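Local coordinates for NADPH-dependent nitro/flavin reductase (Bacillus subtilis, PDB 3N2S), which reduces nitroaromatic compounds, quinones and azo dyes and acts as an NADPH-dependent FMN reductase, working as an FMN-containing homodimer, at residues 57-62 with 146-151. Sequence-based numbering, arbitrary orientation.
Sequences KRELSV and TEVLQT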
ATOM      1  N   LYS A  57       2.083  15.145 -18.860  1.00 16.59           N
ATOM      2  CA  LYS A  57       2.570  15.542 -17.521  1.00 16.29           C
ATOM      3  C   LYS A  57       1.864  16.827 -17.096  1.00 19.04           C
ATOM      4  O   LYS A  57       1.454  16.949 -15.940  1.00 16.41           O
ATOM      5  CB  LYS A  57       4.095  15.769 -17.534  1.00 18.08           C
ATOM      6  CG  LYS A  57       4.928  14.481 -17.560  1.00 20.38           C
ATOM      7  CD  LYS A  57       6.439  14.748 -17.608  1.00 24.90           C
ATOM      8  CE  LYS A  57       7.008  14.935 -16.217  1.00 23.23           C
ATOM      9  NZ  LYS A  57       8.473  14.648 -16.110  1.00 22.24           N
ATOM     10  N   ARG A  58       1.697  17.773 -18.054  1.00 16.91           N
ATOM     11  CA  ARG A  58       1.015  19.053 -17.832  1.00 15.49           C
ATOM     12  C   ARG A  58      -0.441  18.831 -17.475  1.00 17.18           C
ATOM     13  O   ARG A  58      -0.908  19.378 -16.480  1.00 13.76           O
ATOM     14  CB  ARG A  58       1.134  19.985 -19.063  1.00 15.06           C
ATOM     15  CG  ARG A  58       0.667  21.411 -18.742  1.00 24.17           C
ATOM     16  CD  ARG A  58       0.128  22.139 -19.963  1.00 23.63           C
ATOM     17  NE  ARG A  58      -0.940  21.407 -20.659  1.00 25.18           N
ATOM     18  CZ  ARG A  58      -2.230  21.463 -20.339  1.00 30.18           C
ATOM     19  NH1 ARG A  58      -3.120  20.766 -21.029  1.00 21.94           N
ATOM     20  NH2 ARG A  58      -2.636  22.206 -19.319  1.00 22.00           N
ATOM     21  N   GLU A  59      -1.165  18.029 -18.274  1.00 15.94           N
ATOM     22  CA  GLU A  59      -2.580  17.754 -18.013  1.00 15.91           C
ATOM     23  C   GLU A  59      -2.761  17.156 -16.628  1.00 16.74           C
ATOM     24  O   GLU A  59      -3.648  17.579 -15.893  1.00 17.85           O
ATOM     25  CB  GLU A  59      -3.169  16.779 -19.053  1.00 17.53           C
ATOM     26  CG  GLU A  59      -3.318  17.329 -20.456  1.00 25.27           C
ATOM     27  CD  GLU A  59      -3.725  16.239 -21.427  1.00 45.03           C
ATOM     28  OE1 GLU A  59      -2.857  15.418 -21.815  1.00 36.04           O
ATOM     29  OE2 GLU A  59      -4.933  16.168 -21.740  1.00 29.70           O
ATOM     30  N   LEU A  60      -1.938  16.161 -16.273  1.00 13.70           N
ATOM     31  CA  LEU A  60      -2.019  15.501 -14.966  1.00 12.73           C
ATOM     32  C   LEU A  60      -1.743  16.482 -13.838  1.00 17.74           C
ATOM     33  O   LEU A  60      -2.429  16.438 -12.819  1.00 17.39           O
ATOM     34  CB  LEU A  60      -1.055  14.294 -14.900  1.00 12.75           C
ATOM     35  CG  LEU A  60      -1.378  13.121 -15.865  1.00 16.74           C
ATOM     36  CD1 LEU A  60      -0.253  12.122 -15.906  1.00 15.73           C
ATOM     37  CD2 LEU A  60      -2.743  12.458 -15.549  1.00 19.97           C
ATOM     38  N   SER A  61      -0.778  17.397 -14.028  1.00 15.23           N
ATOM     39  CA  SER A  61      -0.477  18.425 -13.031  1.00 16.13           C
ATOM     40  C   SER A  61      -1.744  19.266 -12.769  1.00 19.89           C
ATOM     41  O   SER A  61      -2.096  19.497 -11.614  1.00 20.13           O
ATOM     42  CB  SER A  61       0.653  19.333 -13.530  1.00 20.79           C
ATOM     43  OG  SER A  61       0.763  20.459 -12.678  1.00 31.94           O
ATOM     44  N   VAL A  62      -2.423  19.705 -13.853  1.00 16.16           N
ATOM     45  CA  VAL A  62      -3.650  20.518 -13.765  1.00 15.00           C
ATOM     46  C   VAL A  62      -4.747  19.740 -13.054  1.00 18.94           C
ATOM     47  O   VAL A  62      -5.333  20.248 -12.082  1.00 18.61           O
ATOM     48  CB  VAL A  62      -4.120  21.043 -15.150  1.00 17.95           C
ATOM     49  CG1 VAL A  62      -5.481  21.735 -15.045  1.00 17.97           C
ATOM     50  CG2 VAL A  62      -3.086  21.991 -15.730  1.00 17.43           C
ATOM     51  N   THR A 146      -8.032   8.872 -16.716  1.00 14.43           N
ATOM     52  CA  THR A 146      -8.128   7.647 -17.513  1.00 14.97           C
ATOM     53  C   THR A 146      -8.094   7.964 -19.012  1.00 19.79           C
ATOM     54  O   THR A 146      -7.572   7.156 -19.782  1.00 17.85           O
ATOM     55  CB  THR A 146      -9.347   6.786 -17.119  1.00 26.21           C
ATOM     56  OG1 THR A 146     -10.553   7.508 -17.357  1.00 28.93           O
ATOM     57  CG2 THR A 146      -9.292   6.307 -15.667  1.00 24.42           C
ATOM     58  N   GLU A 147      -8.607   9.153 -19.426  1.00 17.80           N
ATOM     59  CA  GLU A 147      -8.552   9.576 -20.826  1.00 18.14           C
ATOM     60  C   GLU A 147      -7.114   9.949 -21.209  1.00 19.51           C
ATOM     61  O   GLU A 147      -6.679   9.605 -22.304  1.00 16.71           O
ATOM     62  CB  GLU A 147      -9.476  10.777 -21.096  1.00 20.53           C
ATOM     63  CG  GLU A 147     -10.953  10.504 -20.945  1.00 40.27           C
ATOM     64  CD  GLU A 147     -11.767  11.653 -21.498  1.00 71.80           C
ATOM     65  OE1 GLU A 147     -12.359  12.406 -20.695  1.00 59.43           O
ATOM     66  OE2 GLU A 147     -11.763  11.839 -22.737  1.00 76.96           O
ATOM     67  N   VAL A 148      -6.369  10.652 -20.308  1.00 18.00           N
ATOM     68  CA  VAL A 148      -4.969  11.034 -20.568  1.00 17.86           C
ATOM     69  C   VAL A 148      -4.113   9.758 -20.749  1.00 20.42           C
ATOM     70  O   VAL A 148      -3.316   9.657 -21.692  1.00 20.11           O
ATOM     71  CB  VAL A 148      -4.399  11.957 -19.438  1.00 21.67           C
ATOM     72  CG1 VAL A 148      -2.884  12.128 -19.547  1.00 20.99           C
ATOM     73  CG2 VAL A 148      -5.084  13.314 -19.418  1.00 21.22           C
ATOM     74  N   LEU A 149      -4.293   8.793 -19.846  1.00 15.82           N
ATOM     75  CA  LEU A 149      -3.506   7.555 -19.825  1.00 15.90           C
ATOM     76  C   LEU A 149      -4.078   6.436 -20.693  1.00 21.39           C
ATOM     77  O   LEU A 149      -3.427   5.402 -20.844  1.00 19.90           O
ATOM     78  CB  LEU A 149      -3.330   7.073 -18.373  1.00 15.15           C
ATOM     79  CG  LEU A 149      -2.722   8.083 -17.372  1.00 17.83           C
ATOM     80  CD1 LEU A 149      -2.783   7.534 -15.960  1.00 16.77           C
ATOM     81  CD2 LEU A 149      -1.291   8.436 -17.735  1.00 18.25           C
ATOM     82  N   GLN A 150      -5.304   6.631 -21.237  1.00 19.16           N
ATOM     83  CA  GLN A 150      -6.020   5.647 -22.078  1.00 20.09           C
ATOM     84  C   GLN A 150      -6.089   4.283 -21.368  1.00 23.54           C
ATOM     85  O   GLN A 150      -5.740   3.244 -21.941  1.00 21.98           O
ATOM     86  CB  GLN A 150      -5.404   5.565 -23.490  1.00 21.66           C
ATOM     87  CG  GLN A 150      -5.604   6.853 -24.311  1.00 35.02           C
ATOM     88  CD  GLN A 150      -7.020   7.008 -24.844  1.00 56.97           C
ATOM     89  OE1 GLN A 150      -7.481   6.233 -25.693  1.00 55.26           O
ATOM     90  NE2 GLN A 150      -7.753   8.000 -24.345  1.00 46.10           N
ATOM     91  N   THR A 151      -6.458   4.316 -20.074  1.00 19.25           N
ATOM     92  CA  THR A 151      -6.542   3.082 -19.293  1.00 18.17           C
ATOM     93  C   THR A 151      -7.846   2.371 -19.610  1.00 20.02           C
ATOM     94  O   THR A 151      -8.888   3.013 -19.684  1.00 18.51           O
ATOM     95  CB  THR A 151      -6.328   3.317 -17.795  1.00 18.68           C
ATOM     96  OG1 THR A 151      -7.249   4.302 -17.331  1.00 18.02           O
ATOM     97  CG2 THR A 151      -4.887   3.678 -17.448  1.00 15.96           C
TER
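In the alpha-beta-alpha sandwich of this nitroreductase, helices 54-63 and 142-149 lie beside each other on one face of the antiparallel sheet, and V148 projects from the second helix between E59 and L60 of the first. The contact is made of van der Waals packing. With V148 CG1 trans to the valine N (chi1 169°), both methyls face the first helix: CG1 meets L60 CD2 and E59 OE1, each at 4.0 Å, whereas CG2 faces E59 alone. The extended E59 chain runs alongside V148, pointing the other way, with its CB 4.0 Å from V148 CG2 and its carboxylate OE2 within 3.7 Å of the same methyl. Shortening E59 to an alanine would keep CB against V148 CG2 but remove the carboxylate bordering both valine methyls, and would probably leave that side of V148 less covered. L60 reaches further into the sandwich, where its CD1 approaches L149 CD2 at 4.2 Å; both leucines also touch V51 of strand 46-51, and strand 75-82 continues the floor with F76 beneath L60 and V78 beneath L149. A second tie between the helices comes from K56, whose NZ hydrogen-bonds V148 O near the end of helix 142-149. Around this helix end the chain meets the second subunit, L149 packing on N185 and T151 on Y187 of that chain. Q150 departs from helical geometry with a positive phi of 52°, and its side chain folds back over the last turn: NE2 donates a nearly straight 2.8 Å hydrogen bond to E147 O, arriving in the carbonyl plane on a lone pair.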